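Local coordinates for four helix bundle protein (Bacteroides thetaiotaomicron VPI-5482, PDB 2RLD) that is of unknown function but folds as a four-helix bundle of the 23S rRNA-intervening sequence protein family and binds calcium, at residues C[23-26]-C[27-30]. Residues are numbered along the deposited sequence; the frame is centred on the assembly and turned at random.
Sequences VNLY and KFLV
Val30, one turn after Tyr26 in the same helix, sets its CG2 methyl over one face of the Tyr26 ring, 3.7 Å from the ring centroid and 20° off the ring normal: a CH-pi contact. CG of Tyr26 lies anti to the backbone N (chi1 178°), beside its carbonyl carbon, which lets one face of the ring meet Val30; Val30 CG2 comes nearest Tyr26 CZ, at 3.5 Å. With Tyr26 cut back to an alanine, the Val30 methyl would probably lose its aromatic partner and a gap open beside it. Leu25 and Leu29 pair less closely, their side chains crossing at an angle, Leu29 CD1 reaching Leu25 CG at 4.0 Å. The Lys27 chain, bent at chi3 (77°), brings NZ within 2.9 Å of a water that accepts from it and donates to Asn24 OD1 at 2.7 Å. Beneath run four i to i+4 backbone hydrogen bonds, from Lys27 N to Val23 O through Val30 N to Tyr26 O. Near the end of helix 7-32, Leu25 and Leu29 face helix 62-88, Leu25 also meeting helix 94-116, while Tyr26 and Val30 pack on Ser39 of helix 38-57 and Val37 of a second subunit adjoins Tyr26 and Lys27.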
loop_
_atom_site.group_PDB
_atom_site.type_symbol
_atom_site.label_atom_id
_atom_site.label_comp_id
_atom_site.label_asym_id
_atom_site.label_seq_id
_atom_site.Cartn_x
_atom_site.Cartn_y
_atom_site.Cartn_z
ATOM N N VAL C 23 12.423 -1.012 15.038
ATOM C CA VAL C 23 13.201 -1.788 14.064
ATOM C C VAL C 23 13.612 -3.137 14.642
ATOM O O VAL C 23 13.507 -4.185 13.977
ATOM C CB VAL C 23 14.407 -1.005 13.519
ATOM C CG1 VAL C 23 15.338 -1.873 12.699
ATOM C CG2 VAL C 23 13.954 0.138 12.668
ATOM N N ASN C 24 14.110 -3.136 15.869
ATOM C CA ASN C 24 14.471 -4.410 16.513
ATOM C C ASN C 24 13.292 -5.361 16.696
ATOM O O ASN C 24 13.422 -6.591 16.499
ATOM C CB ASN C 24 15.173 -4.129 17.844
ATOM C CG ASN C 24 16.584 -3.593 17.664
ATOM O OD1 ASN C 24 17.214 -3.789 16.627
ATOM N ND2 ASN C 24 17.094 -2.925 18.698
ATOM N N LEU C 25 12.132 -4.816 17.066
ATOM C CA LEU C 25 10.931 -5.602 17.196
ATOM C C LEU C 25 10.524 -6.206 15.869
ATOM O O LEU C 25 10.064 -7.342 15.820
ATOM C CB LEU C 25 9.786 -4.757 17.751
ATOM C CG LEU C 25 8.452 -5.491 17.919
ATOM C CD1 LEU C 25 8.563 -6.674 18.922
ATOM C CD2 LEU C 25 7.343 -4.495 18.330
ATOM N N TYR C 26 10.635 -5.423 14.807
ATOM C CA TYR C 26 10.342 -5.918 13.460
ATOM C C TYR C 26 11.200 -7.097 13.094
ATOM O O TYR C 26 10.693 -8.144 12.647
ATOM C CB TYR C 26 10.502 -4.801 12.443
ATOM C CG TYR C 26 10.254 -5.249 11.036
ATOM C CD1 TYR C 26 8.969 -5.400 10.563
ATOM C CD2 TYR C 26 11.306 -5.541 10.191
ATOM C CE1 TYR C 26 8.726 -5.830 9.296
ATOM C CE2 TYR C 26 11.081 -5.942 8.902
ATOM C CZ TYR C 26 9.799 -6.092 8.453
ATOM O OH TYR C 26 9.547 -6.509 7.165
ATOM N N LYS C 27 12.500 -6.970 13.322
ATOM C CA LYS C 27 13.422 -8.093 13.086
ATOM C C LYS C 27 13.045 -9.348 13.872
ATOM O O LYS C 27 13.039 -10.450 13.328
ATOM C CB LYS C 27 14.851 -7.674 13.435
ATOM C CG LYS C 27 15.427 -6.630 12.529
ATOM C CD LYS C 27 16.735 -6.100 13.093
ATOM C CE LYS C 27 17.873 -7.030 12.892
ATOM N NZ LYS C 27 19.128 -6.582 13.641
ATOM N N PHE C 28 12.728 -9.163 15.157
ATOM C CA PHE C 28 12.279 -10.247 16.019
ATOM C C PHE C 28 11.065 -10.937 15.439
ATOM O O PHE C 28 11.065 -12.163 15.294
ATOM C CB PHE C 28 11.970 -9.705 17.410
ATOM C CG PHE C 28 11.335 -10.711 18.325
ATOM C CD1 PHE C 28 12.110 -11.675 18.971
ATOM C CD2 PHE C 28 9.988 -10.682 18.561
ATOM C CE1 PHE C 28 11.531 -12.618 19.825
ATOM C CE2 PHE C 28 9.399 -11.636 19.433
ATOM C CZ PHE C 28 10.195 -12.588 20.065
ATOM N N LEU C 29 10.051 -10.149 15.068
ATOM C CA LEU C 29 8.798 -10.704 14.585
ATOM C C LEU C 29 9.005 -11.463 13.284
ATOM O O LEU C 29 8.520 -12.580 13.129
ATOM C CB LEU C 29 7.741 -9.617 14.410
ATOM C CG LEU C 29 7.211 -8.995 15.699
ATOM C CD1 LEU C 29 6.386 -7.762 15.347
ATOM C CD2 LEU C 29 6.446 -10.053 16.499
ATOM N N VAL C 30 9.746 -10.869 12.357
ATOM C CA VAL C 30 9.938 -11.509 11.063
ATOM C C VAL C 30 10.866 -12.723 11.163
ATOM O O VAL C 30 10.526 -13.799 10.681
ATOM C CB VAL C 30 10.459 -10.475 10.000
ATOM C CG1 VAL C 30 10.815 -11.194 8.737
ATOM C CG2 VAL C 30 9.381 -9.361 9.772
HETATM O O HOH W 1 18.015 -6.350 16.303
#